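Local coordinates for putative major capsid protein (Cafeteriavirus-dependent mavirus, PDB 6G44) that probably builds the outer shell of the virophage, its double jelly-roll subunits assembling in threes into capsomers, at residues I35-S40 with P219-N224; A81-I86 with N240-A245; C145-E150 with N160-Q165; R176-N181 with I198-D203. All coordinates share one frame; numbering follows the deposited sequence.

Contact 1 (I35-S40 with P219-N224); sequences IGIPYS and PVPFRN
Ile37 and Pro221 make the one apolar side-chain contact between residues 35-40 and 219-224, and it is a light one. Their CA atoms, the nearest pair of the two backbones, are 9.3 Å apart, and only 65 Å² of surface is buried, counting both sides. The span is bridged chiefly by the isoleucine: with CG1 beside the backbone N (chi1 -62°) and the chain straight at chi2 (-177°), its CD1 is carried outward to lie 4.4 Å from Pro221 CG. That separation is a loose van der Waals approach, made at the outer corner of the proline ring.

The second approach is of methyl to backbone carbonyl. Ile37 CD1 comes 4.5 Å from Pro219 O, too far and of the wrong chemistry to be a polar bond, so it counts only as a distant approach of the methyl to the backbone of the proline-rich segment. No hydrogen bond passes between the segments.

Polar interactions and rings lie beyond the pair. Pro221 O accepts a hydrogen bond from Tyr288 OH, and Phe222 stacks on the ring of the same tyrosine. Tyr21 of the third subunit packs on Ile37 and its Trp23 on Pro221, while Tyr39 and Ser40 meet the second subunit.

Residues 35-40 form a loop between strands 29-34 and 43-45, and 219-224 run into strand 222-235, which pairs with strands 58-66 and 68-69. The arrangement is that of a loop flanking a jelly-roll sheet at an intersubunit seam, as expected in a trimeric double jelly-roll capsomer.

Contact 2 (A81-I86 with N240-A245); sequences AEIKNI and NMIGIA
Ile83 and Ile244 form the tight centre of this contact, reaching toward each other tip to tip, with Ile83 CG2 3.8 Å from Ile244 CD1. Almost as close is the approach at the other end, where Ala81 CB lies 4.0 Å from Ile242 CD1. The bend of Ile242 at chi2 (-68°) turns that terminal methyl to the small alanine, whereas Ile244 is straight there and spends its length reaching across. Between these two points the fit slackens: Ile83 CD1 stands 4.4 Å from Ile242 CG2. All four residues are buried, and the surface they share comes to 147 Å².

The backbones themselves stay well apart. The axes of strands 81-84 and 242-244 approach to 10.3 Å and run 31° from parallel, a separation filled by side chains and spanned by no hydrogen bond. On the far side of strand 81-84, Glu82 and Lys84 are partly exposed, and Lys84 NZ makes a salt bridge to Asp260 of the adjoining strand 258-273. Ile96 and Leu98 of strand 96-98, which pairs with 242-244, extend the hydrocarbon layer.

Since every atom meeting here is an aliphatic carbon, cohesion probably comes from dispersion and the exclusion of water. The chemistry is that of a sandwich interior, joining the small two-stranded sheet to the large jelly-roll sheet, with charge kept to the outer surface.

Contact 3 (C145-E150 with N160-Q165); sequences CSDVDE and NNPYRQ. With SO4 (sulfate ion), chain K.
Residues 160-165 fold into a type I beta turn from Asn161 to Arg164, closed by Arg164 N to Asn161 O (3.1 Å), and Pro162 in it comes nearest Asp147, with their CA atoms 7.0 Å apart. Asn161 OD1 also accepts from Tyr163 N, an Asx turn.

Directly across the segments, Asn160 ND2 donates to Glu150 OE1, 2.8 Å and nearly straight at 178°. The acceptor lies in the amide plane, yet the N-H meets the carboxylate from above its plane, 60° out. Asn160 CG, anti to the backbone N (chi1 -174°), points the amide at the glutamate. A water lies within hydrogen-bonding distance of Glu150 OE2 (2.7 Å) and Asn160 OD1 (2.9 Å), but has too few protons for every acceptor around it.

The side chains of Asp147 and Asp149 each cross that of Pro162 at about a right angle: Asp147 OD1 lies 3.6 Å from Pro162 CB and Asp149 OD1 3.8 Å from Pro162 CG. Arg164 NH1 bonds O2 of a sulfate, probably from the crystallisation liquor, at 3.0 Å, at the edge of the guanidinium and in its plane; Arg164 of the second subunit binds the same ion.

Asp147 and Asp149 thus approach the turn, and Glu150 is bonded just before it. With Arg176 salt-bridged to Asp149 OD1 and Lys389 to Glu150 OE2, those two carboxylates are probably held as anions, while the neutral amide of Asn160 gives OE1 a donor without adding charge.

Contact 4 (R176-N181 with I198-D203); sequences RGLGCN and IDFVVD
The ring of Phe200 meets Leu178 obliquely, the leucine CD2 coming 3.8 Å from CE1, and the two side chains cross at about a right angle. One face of the ring is taken by its strand neighbour two residues back: Ile198 CG2 stands 3.6 Å above the plane, displaced toward the rim. The ring of Phe79, in the neighbouring strand 74-84, also meets it, their planes about 30° apart.

The same CD2 of Leu178 reaches Ile198 CG2 at 4.4 Å, a looser touch, so one branch of the leucine serves both partners. Its CG lies beside the backbone N (chi1 -54°) and opposite the carbonyl carbon, and this directs the branch to the strand. The CA atoms of Leu178 and Phe200 are 9.1 Å apart, and no hydrogen bond crosses; the 97 Å² buried is hydrocarbon against hydrocarbon and ring. Tyr184 and Ile186 of strand 183-186 also pack on Leu178. Nearby, Cys180 O accepts a hydrogen bond from Ser392 OG of the second subunit.

Leu178 thus packs from the loop before strand 183-186 onto the buried side of strand 195-205, an arrangement in keeping with a long jelly-roll connection folded back over its own beta sheet.

Overall arrangement
From the N terminus, contact 1 opens first and closes at 219-224, a circuit holding 178 intervening residues. Contact 2 opens within it at 81-86 but closes later, at 240-245, so the two cross; strand 222-235 and helix 238-241 lead from one closure to the other. Contacts 3 and 4 are short circuits in series, both enclosed by those two. Contacts 2, 3 and 4 cluster with centres 13 to 15 Å apart: Tyr163 packs on Gly243, Ala81 N probably bonds Ile198 O, and Arg176 N probably bonds Pro162 O. Together they tie the long loop after helix 136-142 to the large sheet and strand 242-244. Contact 1 lies 28 to 38 Å away, centre to centre.

Contact 1 (I35-S40 with P219-N224)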
loop_
_atom_site.group_PDB
_atom_site.type_symbol
_atom_site.label_atom_id
_atom_site.label_comp_id
_atom_site.label_asym_id
_atom_site.label_seq_id
_atom_site.Cartn_x
_atom_site.Cartn_y
_atom_site.Cartn_z
ATOM N N ILE C 35 14.389 -25.938 2.198
ATOM C CA ILE C 35 14.573 -26.352 0.813
ATOM C C ILE C 35 13.817 -25.328 -0.015
ATOM O O ILE C 35 12.902 -24.685 0.478
ATOM C CB ILE C 35 14.085 -27.793 0.533
ATOM C CG1 ILE C 35 12.604 -27.971 0.884
ATOM C CG2 ILE C 35 14.935 -28.796 1.296
ATOM C CD1 ILE C 35 11.993 -29.269 0.385
ATOM N N GLY C 36 14.210 -25.158 -1.274
ATOM C CA GLY C 36 13.597 -24.130 -2.120
ATOM C C GLY C 36 13.856 -24.394 -3.574
ATOM O O GLY C 36 14.633 -25.271 -3.921
ATOM N N ILE C 37 13.185 -23.632 -4.418
ATOM C CA ILE C 37 13.340 -23.774 -5.865
ATOM C C ILE C 37 14.602 -23.026 -6.256
ATOM O O ILE C 37 14.710 -21.839 -5.989
ATOM C CB ILE C 37 12.117 -23.237 -6.589
ATOM C CG1 ILE C 37 10.889 -24.069 -6.180
ATOM C CG2 ILE C 37 12.352 -23.275 -8.107
ATOM C CD1 ILE C 37 9.587 -23.692 -6.872
ATOM N N PRO C 38 15.583 -23.707 -6.855
ATOM C CA PRO C 38 16.850 -23.046 -7.127
ATOM C C PRO C 38 16.869 -22.106 -8.334
ATOM O O PRO C 38 15.962 -22.132 -9.192
ATOM C CB PRO C 38 17.819 -24.199 -7.371
ATOM C CG PRO C 38 17.009 -25.406 -7.579
ATOM C CD PRO C 38 15.606 -25.145 -7.206
ATOM N N TYR C 39 17.919 -21.305 -8.380
ATOM C CA TYR C 39 18.214 -20.401 -9.471
ATOM C C TYR C 39 19.414 -20.857 -10.312
ATOM O O TYR C 39 19.794 -20.167 -11.242
ATOM C CB TYR C 39 18.439 -18.986 -8.923
ATOM C CG TYR C 39 17.166 -18.189 -8.762
ATOM C CD1 TYR C 39 16.257 -18.432 -7.729
ATOM C CD2 TYR C 39 16.884 -17.180 -9.653
ATOM C CE1 TYR C 39 15.087 -17.662 -7.624
ATOM C CE2 TYR C 39 15.755 -16.422 -9.551
ATOM C CZ TYR C 39 14.859 -16.673 -8.565
ATOM O OH TYR C 39 13.751 -15.829 -8.592
ATOM N N SER C 40 19.969 -22.012 -9.975
ATOM C CA SER C 40 20.923 -22.721 -10.810
ATOM C C SER C 40 20.150 -23.440 -11.940
ATOM O O SER C 40 18.966 -23.721 -11.828
ATOM C CB SER C 40 21.668 -23.728 -9.925
ATOM O OG SER C 40 20.768 -24.590 -9.294
ATOM N N PRO C 219 4.647 -20.577 -7.796
ATOM C CA PRO C 219 3.827 -21.440 -8.635
ATOM C C PRO C 219 4.205 -22.913 -8.492
ATOM O O PRO C 219 5.391 -23.237 -8.322
ATOM C CB PRO C 219 4.141 -20.952 -10.067
ATOM C CG PRO C 219 5.505 -20.413 -9.988
ATOM C CD PRO C 219 5.715 -19.919 -8.575
ATOM N N VAL C 220 3.194 -23.773 -8.557
ATOM C CA VAL C 220 3.428 -25.229 -8.587
ATOM C C VAL C 220 4.215 -25.565 -9.876
ATOM O O VAL C 220 3.812 -25.152 -10.966
ATOM C CB VAL C 220 2.112 -25.992 -8.532
ATOM C CG1 VAL C 220 2.369 -27.485 -8.582
ATOM C CG2 VAL C 220 1.378 -25.642 -7.235
ATOM N N PRO C 221 5.340 -26.296 -9.765
ATOM C CA PRO C 221 6.117 -26.700 -10.932
ATOM C C PRO C 221 5.401 -27.703 -11.835
ATOM O O PRO C 221 4.531 -28.444 -11.372
ATOM C CB PRO C 221 7.344 -27.389 -10.300
ATOM C CG PRO C 221 7.377 -26.955 -8.894
ATOM C CD PRO C 221 5.958 -26.762 -8.514
ATOM N N PHE C 222 5.786 -27.690 -13.105
ATOM C CA PHE C 222 5.451 -28.774 -14.043
ATOM C C PHE C 222 6.496 -29.892 -13.964
ATOM O O PHE C 222 7.622 -29.644 -13.593
ATOM C CB PHE C 222 5.322 -28.205 -15.449
ATOM C CG PHE C 222 4.137 -27.297 -15.588
ATOM C CD1 PHE C 222 2.856 -27.841 -15.599
ATOM C CD2 PHE C 222 4.295 -25.920 -15.681
ATOM C CE1 PHE C 222 1.753 -27.031 -15.697
ATOM C CE2 PHE C 222 3.173 -25.105 -15.780
ATOM C CZ PHE C 222 1.928 -25.670 -15.785
ATOM N N ARG C 223 6.081 -31.098 -14.326
ATOM C CA ARG C 223 6.869 -32.327 -14.174
ATOM C C ARG C 223 7.097 -33.000 -15.544
ATOM O O ARG C 223 6.132 -33.284 -16.255
ATOM C CB ARG C 223 6.113 -33.291 -13.214
ATOM C CG ARG C 223 6.739 -34.691 -13.024
ATOM C CD ARG C 223 5.882 -35.671 -12.263
ATOM N NE ARG C 223 4.490 -35.755 -12.747
ATOM C CZ ARG C 223 3.517 -36.352 -12.091
ATOM N NH1 ARG C 223 3.773 -37.001 -10.960
ATOM N NH2 ARG C 223 2.282 -36.318 -12.564
ATOM N N ASN C 224 8.355 -33.277 -15.859
ATOM C CA ASN C 224 8.731 -34.208 -16.936
ATOM C C ASN C 224 8.138 -33.808 -18.277
ATOM O O ASN C 224 7.464 -34.592 -18.933
ATOM C CB ASN C 224 8.319 -35.655 -16.555
ATOM C CG ASN C 224 9.032 -36.171 -15.329
ATOM O OD1 ASN C 224 10.111 -35.683 -14.952
ATOM N ND2 ASN C 224 8.431 -37.199 -14.692
#

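Contact 2 (A81-I86 with N240-A245)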
loop_
_atom_site.group_PDB
_atom_site.type_symbol
_atom_site.label_atom_id
_atom_site.label_comp_id
_atom_site.label_asym_id
_atom_site.label_seq_id
_atom_site.Cartn_x
_atom_site.Cartn_y
_atom_site.Cartn_z
ATOM N N ALA C 81 13.154 0.547 -30.976
ATOM C CA ALA C 81 12.052 1.295 -31.571
ATOM C C ALA C 81 12.560 2.623 -32.075
ATOM O O ALA C 81 13.204 3.364 -31.325
ATOM C CB ALA C 81 10.954 1.523 -30.547
ATOM N N GLU C 82 12.248 2.931 -33.340
ATOM C CA GLU C 82 12.516 4.250 -33.901
ATOM C C GLU C 82 11.205 4.991 -34.039
ATOM O O GLU C 82 10.306 4.517 -34.710
ATOM C CB GLU C 82 13.196 4.155 -35.276
ATOM C CG GLU C 82 13.542 5.536 -35.831
ATOM C CD GLU C 82 14.342 5.510 -37.128
ATOM O OE1 GLU C 82 14.818 6.588 -37.520
ATOM O OE2 GLU C 82 14.475 4.451 -37.755
ATOM N N ILE C 83 11.100 6.140 -33.371
ATOM C CA ILE C 83 9.892 6.955 -33.387
ATOM C C ILE C 83 10.169 8.186 -34.233
ATOM O O ILE C 83 11.090 8.950 -33.925
ATOM C CB ILE C 83 9.483 7.421 -31.961
ATOM C CG1 ILE C 83 9.318 6.195 -31.062
ATOM C CG2 ILE C 83 8.251 8.293 -32.060
ATOM C CD1 ILE C 83 9.194 6.525 -29.585
ATOM N N LYS C 84 9.359 8.348 -35.283
ATOM C CA LYS C 84 9.511 9.464 -36.227
ATOM C C LYS C 84 8.335 10.422 -36.160
ATOM O O LYS C 84 7.262 10.087 -35.637
ATOM C CB LYS C 84 9.637 8.926 -37.658
ATOM C CG LYS C 84 10.780 7.947 -37.846
ATOM C CD LYS C 84 10.791 7.398 -39.272
ATOM C CE LYS C 84 11.536 6.085 -39.359
ATOM N NZ LYS C 84 11.142 5.281 -40.561
ATOM N N ASN C 85 8.558 11.619 -36.726
ATOM C CA ASN C 85 7.545 12.703 -36.849
ATOM C C ASN C 85 7.412 13.538 -35.572
ATOM O O ASN C 85 6.397 14.205 -35.373
ATOM C CB ASN C 85 6.151 12.207 -37.293
ATOM C CG ASN C 85 6.177 11.421 -38.595
ATOM O OD1 ASN C 85 7.116 11.552 -39.400
ATOM N ND2 ASN C 85 5.169 10.581 -38.791
ATOM N N ILE C 86 8.461 13.549 -34.749
ATOM C CA ILE C 86 8.499 14.351 -33.537
ATOM C C ILE C 86 8.980 15.750 -33.876
ATOM O O ILE C 86 10.048 15.907 -34.445
ATOM C CB ILE C 86 9.454 13.743 -32.488
ATOM C CG1 ILE C 86 9.085 12.283 -32.180
ATOM C CG2 ILE C 86 9.439 14.567 -31.202
ATOM C CD1 ILE C 86 10.150 11.568 -31.388
ATOM N N ASN C 240 1.027 -2.337 -30.214
ATOM C CA ASN C 240 0.881 -3.196 -29.053
ATOM C C ASN C 240 1.787 -2.848 -27.896
ATOM O O ASN C 240 1.391 -3.054 -26.744
ATOM C CB ASN C 240 1.001 -4.653 -29.461
ATOM C CG ASN C 240 -0.208 -5.111 -30.247
ATOM O OD1 ASN C 240 -1.298 -4.558 -30.107
ATOM N ND2 ASN C 240 -0.028 -6.134 -31.069
ATOM N N MET C 241 2.944 -2.288 -28.165
ATOM C CA MET C 241 3.998 -2.098 -27.144
ATOM C C MET C 241 4.261 -0.664 -26.724
ATOM O O MET C 241 4.569 -0.444 -25.576
ATOM C CB MET C 241 5.333 -2.702 -27.611
ATOM C CG MET C 241 5.254 -4.177 -27.898
ATOM S SD MET C 241 6.860 -4.935 -28.128
ATOM C CE MET C 241 7.454 -4.055 -29.552
ATOM N N ILE C 242 4.266 0.289 -27.659
ATOM C CA ILE C 242 4.819 1.602 -27.462
ATOM C C ILE C 242 3.759 2.620 -27.059
ATOM O O ILE C 242 2.713 2.734 -27.670
ATOM C CB ILE C 242 5.543 2.067 -28.765
ATOM C CG1 ILE C 242 6.620 1.036 -29.165
ATOM C CG2 ILE C 242 6.121 3.474 -28.624
ATOM C CD1 ILE C 242 7.807 0.940 -28.216
ATOM N N GLY C 243 4.057 3.333 -25.984
ATOM C CA GLY C 243 3.263 4.469 -25.554
ATOM C C GLY C 243 3.930 5.810 -25.713
ATOM O O GLY C 243 5.113 5.969 -25.387
ATOM N N ILE C 244 3.161 6.782 -26.233
ATOM C CA ILE C 244 3.628 8.155 -26.453
ATOM C C ILE C 244 2.563 9.079 -25.891
ATOM O O ILE C 244 1.402 8.976 -26.260
ATOM C CB ILE C 244 3.890 8.467 -27.958
ATOM C CG1 ILE C 244 4.893 7.459 -28.543
ATOM C CG2 ILE C 244 4.409 9.882 -28.081
ATOM C CD1 ILE C 244 5.060 7.533 -30.048
ATOM N N ALA C 245 2.971 9.953 -24.969
ATOM C CA ALA C 245 2.070 10.944 -24.386
ATOM C C ALA C 245 1.376 11.777 -25.467
ATOM O O ALA C 245 1.955 12.089 -26.518
ATOM C CB ALA C 245 2.807 11.851 -23.435
#

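Contact 3 (C145-E150 with N160-Q165)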
loop_
_atom_site.group_PDB
_atom_site.type_symbol
_atom_site.label_atom_id
_atom_site.label_comp_id
_atom_site.label_asym_id
_atom_site.label_seq_id
_atom_site.Cartn_x
_atom_site.Cartn_y
_atom_site.Cartn_z
ATOM N N CYS C 145 5.570 -3.338 -16.502
ATOM C CA CYS C 145 4.659 -2.276 -16.922
ATOM C C CYS C 145 3.260 -2.673 -16.491
ATOM O O CYS C 145 2.425 -3.055 -17.324
ATOM C CB CYS C 145 4.737 -2.134 -18.440
ATOM S SG CYS C 145 6.340 -1.492 -18.971
ATOM N N SER C 146 2.991 -2.564 -15.187
ATOM C CA SER C 146 1.747 -3.046 -14.597
ATOM C C SER C 146 0.711 -1.971 -14.314
ATOM O O SER C 146 -0.432 -2.313 -14.063
ATOM C CB SER C 146 1.993 -3.829 -13.308
ATOM O OG SER C 146 2.654 -3.042 -12.347
ATOM N N ASP C 147 1.083 -0.704 -14.369
ATOM C CA ASP C 147 0.126 0.375 -14.151
ATOM C C ASP C 147 -0.874 0.400 -15.298
ATOM O O ASP C 147 -0.451 0.314 -16.472
ATOM C CB ASP C 147 0.878 1.702 -14.045
ATOM C CG ASP C 147 -0.034 2.888 -13.913
ATOM O OD1 ASP C 147 -0.428 3.438 -14.973
ATOM O OD2 ASP C 147 -0.342 3.287 -12.769
ATOM N N VAL C 148 -2.167 0.520 -14.972
ATOM C CA VAL C 148 -3.257 0.533 -15.928
ATOM C C VAL C 148 -3.786 1.954 -16.059
ATOM O O VAL C 148 -4.055 2.624 -15.044
ATOM C CB VAL C 148 -4.353 -0.464 -15.490
ATOM C CG1 VAL C 148 -5.593 -0.341 -16.339
ATOM C CG2 VAL C 148 -3.832 -1.897 -15.507
ATOM N N ASP C 149 -3.974 2.407 -17.297
ATOM C CA ASP C 149 -4.419 3.774 -17.553
ATOM C C ASP C 149 -5.811 4.030 -16.983
ATOM O O ASP C 149 -6.746 3.224 -17.115
ATOM C CB ASP C 149 -4.532 4.043 -19.051
ATOM C CG ASP C 149 -3.200 4.027 -19.767
ATOM O OD1 ASP C 149 -2.194 4.411 -19.183
ATOM O OD2 ASP C 149 -3.190 3.646 -20.963
ATOM N N GLU C 150 -5.959 5.190 -16.333
ATOM C CA GLU C 150 -7.249 5.606 -15.806
ATOM C C GLU C 150 -8.047 6.439 -16.779
ATOM O O GLU C 150 -9.280 6.411 -16.725
ATOM C CB GLU C 150 -7.051 6.382 -14.500
ATOM C CG GLU C 150 -6.421 5.548 -13.391
ATOM C CD GLU C 150 -4.897 5.507 -13.369
ATOM O OE1 GLU C 150 -4.257 6.145 -14.245
ATOM O OE2 GLU C 150 -4.355 4.826 -12.457
ATOM N N ASN C 160 -0.557 12.439 -12.924
ATOM C CA ASN C 160 -0.916 11.035 -13.159
ATOM C C ASN C 160 -0.475 10.694 -14.584
ATOM O O ASN C 160 -1.232 10.795 -15.568
ATOM C CB ASN C 160 -2.396 10.766 -12.962
ATOM C CG ASN C 160 -2.702 9.278 -13.073
ATOM O OD1 ASN C 160 -1.979 8.480 -12.504
ATOM N ND2 ASN C 160 -3.730 8.906 -13.839
ATOM N N ASN C 161 0.779 10.284 -14.679
ATOM C CA ASN C 161 1.437 10.097 -15.976
ATOM C C ASN C 161 2.326 8.875 -15.877
ATOM O O ASN C 161 3.406 8.951 -15.292
ATOM C CB ASN C 161 2.284 11.337 -16.315
ATOM C CG ASN C 161 3.152 11.133 -17.532
ATOM O OD1 ASN C 161 2.964 10.165 -18.275
ATOM N ND2 ASN C 161 4.132 12.037 -17.742
ATOM N N PRO C 162 1.907 7.760 -16.479
ATOM C CA PRO C 162 2.702 6.539 -16.392
ATOM C C PRO C 162 4.023 6.627 -17.174
ATOM O O PRO C 162 4.870 5.768 -17.007
ATOM C CB PRO C 162 1.788 5.472 -16.977
ATOM C CG PRO C 162 0.965 6.209 -17.953
ATOM C CD PRO C 162 0.727 7.562 -17.349
ATOM N N TYR C 163 4.224 7.681 -17.978
ATOM C CA TYR C 163 5.534 7.842 -18.640
ATOM C C TYR C 163 6.498 8.719 -17.885
ATOM O O TYR C 163 7.589 8.984 -18.375
ATOM C CB TYR C 163 5.353 8.248 -20.122
ATOM C CG TYR C 163 4.404 7.313 -20.839
ATOM C CD1 TYR C 163 4.457 5.919 -20.667
ATOM C CD2 TYR C 163 3.402 7.810 -21.690
ATOM C CE1 TYR C 163 3.539 5.075 -21.263
ATOM C CE2 TYR C 163 2.494 6.962 -22.309
ATOM C CZ TYR C 163 2.557 5.600 -22.100
ATOM O OH TYR C 163 1.667 4.709 -22.645
ATOM N N ARG C 164 6.178 9.015 -16.613
ATOM C CA ARG C 164 7.141 9.687 -15.763
ATOM C C ARG C 164 8.272 8.615 -15.634
ATOM O O ARG C 164 8.060 7.421 -15.388
ATOM C CB ARG C 164 6.548 9.886 -14.355
ATOM C CG ARG C 164 5.721 11.172 -14.271
ATOM C CD ARG C 164 4.750 11.261 -13.089
ATOM N NE ARG C 164 5.457 11.454 -11.815
ATOM C CZ ARG C 164 4.919 11.441 -10.600
ATOM N NH1 ARG C 164 3.616 11.268 -10.400
ATOM N NH2 ARG C 164 5.700 11.601 -9.548
ATOM N N GLN C 165 9.485 9.123 -15.799
ATOM C CA GLN C 165 10.658 8.257 -15.633
ATOM C C GLN C 165 10.884 7.942 -14.159
ATOM O O GLN C 165 10.189 8.473 -13.280
ATOM C CB GLN C 165 11.856 8.864 -16.307
ATOM C CG GLN C 165 12.375 10.146 -15.786
ATOM C CD GLN C 165 13.619 10.566 -16.590
ATOM O OE1 GLN C 165 14.633 10.914 -16.023
ATOM N NE2 GLN C 165 13.504 10.578 -17.930
HETATM S S SO4 K . 3.387 12.708 -6.621
HETATM O O1 SO4 K . 3.577 14.093 -7.123
HETATM O O2 SO4 K . 2.641 11.878 -7.619
HETATM O O3 SO4 K . 2.612 12.804 -5.344
HETATM O O4 SO4 K . 4.756 12.147 -6.391
HETATM O O HOH W 1 -1.912 5.699 -11.668
#

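Contact 4 (R176-N181 with I198-D203)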
loop_
_atom_site.group_PDB
_atom_site.type_symbol
_atom_site.label_atom_id
_atom_site.label_comp_id
_atom_site.label_asym_id
_atom_site.label_seq_id
_atom_site.Cartn_x
_atom_site.Cartn_y
_atom_site.Cartn_z
ATOM N N ARG C 176 5.285 3.161 -16.236
ATOM C CA ARG C 176 5.676 2.390 -17.431
ATOM C C ARG C 176 6.727 3.140 -18.251
ATOM O O ARG C 176 6.939 2.835 -19.443
ATOM C CB ARG C 176 4.443 2.115 -18.291
ATOM C CG ARG C 176 3.281 1.460 -17.560
ATOM C CD ARG C 176 2.195 0.899 -18.490
ATOM N NE ARG C 176 1.692 1.893 -19.454
ATOM C CZ ARG C 176 0.611 2.670 -19.308
ATOM N NH1 ARG C 176 -0.141 2.635 -18.206
ATOM N NH2 ARG C 176 0.305 3.544 -20.254
ATOM N N GLY C 177 7.402 4.084 -17.601
ATOM C CA GLY C 177 8.333 4.983 -18.269
ATOM C C GLY C 177 9.741 4.455 -18.256
ATOM O O GLY C 177 10.025 3.368 -17.740
ATOM N N LEU C 178 10.636 5.269 -18.797
ATOM C CA LEU C 178 12.041 4.882 -18.909
ATOM C C LEU C 178 12.725 4.967 -17.556
ATOM O O LEU C 178 12.287 5.713 -16.671
ATOM C CB LEU C 178 12.746 5.774 -19.918
ATOM C CG LEU C 178 12.091 5.834 -21.302
ATOM C CD1 LEU C 178 12.829 6.839 -22.189
ATOM C CD2 LEU C 178 11.975 4.464 -21.931
ATOM N N GLY C 179 13.774 4.191 -17.357
ATOM C CA GLY C 179 14.609 4.373 -16.178
ATOM C C GLY C 179 13.913 4.022 -14.871
ATOM O O GLY C 179 14.211 4.608 -13.851
ATOM N N CYS C 180 12.975 3.086 -14.902
ATOM C CA CYS C 180 12.211 2.747 -13.679
ATOM C C CYS C 180 12.163 1.233 -13.441
ATOM O O CYS C 180 12.885 0.736 -12.567
ATOM C CB CYS C 180 10.824 3.372 -13.707
ATOM S SG CYS C 180 10.025 3.308 -12.063
ATOM N N ASN C 181 11.357 0.506 -14.204
ATOM C CA ASN C 181 11.202 -0.941 -14.006
ATOM C C ASN C 181 11.860 -1.833 -15.058
ATOM O O ASN C 181 12.042 -3.018 -14.808
ATOM C CB ASN C 181 9.727 -1.294 -13.926
ATOM C CG ASN C 181 9.031 -0.556 -12.816
ATOM O OD1 ASN C 181 9.598 -0.436 -11.715
ATOM N ND2 ASN C 181 7.830 -0.045 -13.065
ATOM N N ILE C 198 15.229 4.079 -29.341
ATOM C CA ILE C 198 15.303 3.588 -27.954
ATOM C C ILE C 198 15.377 2.055 -27.970
ATOM O O ILE C 198 14.532 1.386 -28.585
ATOM C CB ILE C 198 14.078 4.036 -27.115
ATOM C CG1 ILE C 198 13.891 5.537 -27.245
ATOM C CG2 ILE C 198 14.259 3.614 -25.646
ATOM C CD1 ILE C 198 12.637 6.083 -26.618
ATOM N N ASP C 199 16.366 1.511 -27.280
ATOM C CA ASP C 199 16.473 0.082 -27.034
ATOM C C ASP C 199 15.659 -0.233 -25.777
ATOM O O ASP C 199 15.726 0.510 -24.782
ATOM C CB ASP C 199 17.917 -0.347 -26.782
ATOM C CG ASP C 199 18.868 0.054 -27.900
ATOM O OD1 ASP C 199 18.409 0.245 -29.057
ATOM O OD2 ASP C 199 20.077 0.188 -27.607
ATOM N N PHE C 200 14.908 -1.309 -25.826
ATOM C CA PHE C 200 14.110 -1.815 -24.684
ATOM C C PHE C 200 14.433 -3.281 -24.413
ATOM O O PHE C 200 14.696 -4.058 -25.346
ATOM C CB PHE C 200 12.621 -1.762 -24.996
ATOM C CG PHE C 200 12.043 -0.382 -25.122
ATOM C CD1 PHE C 200 11.519 0.256 -24.022
ATOM C CD2 PHE C 200 11.977 0.262 -26.353
ATOM C CE1 PHE C 200 10.953 1.488 -24.133
ATOM C CE2 PHE C 200 11.435 1.522 -26.469
ATOM C CZ PHE C 200 10.888 2.136 -25.355
ATOM N N VAL C 201 14.345 -3.684 -23.146
ATOM C CA VAL C 201 14.366 -5.088 -22.735
ATOM C C VAL C 201 13.232 -5.256 -21.729
ATOM O O VAL C 201 13.185 -4.497 -20.741
ATOM C CB VAL C 201 15.675 -5.519 -22.081
ATOM C CG1 VAL C 201 15.646 -6.991 -21.761
ATOM C CG2 VAL C 201 16.860 -5.231 -22.975
ATOM N N VAL C 202 12.356 -6.205 -21.959
ATOM C CA VAL C 202 11.217 -6.492 -21.034
ATOM C C VAL C 202 11.154 -7.984 -20.773
ATOM O O VAL C 202 11.163 -8.775 -21.739
ATOM C CB VAL C 202 9.872 -6.035 -21.626
ATOM C CG1 VAL C 202 8.694 -6.459 -20.749
ATOM C CG2 VAL C 202 9.894 -4.533 -21.845
ATOM N N ASP C 203 11.042 -8.377 -19.500
ATOM C CA ASP C 203 10.939 -9.788 -19.059
ATOM C C ASP C 203 9.576 -9.901 -18.359
ATOM O O ASP C 203 9.436 -9.416 -17.223
ATOM C CB ASP C 203 12.115 -10.108 -18.113
ATOM C CG ASP C 203 12.151 -11.543 -17.605
ATOM O OD1 ASP C 203 11.107 -12.208 -17.578
ATOM O OD2 ASP C 203 13.265 -12.013 -17.186
#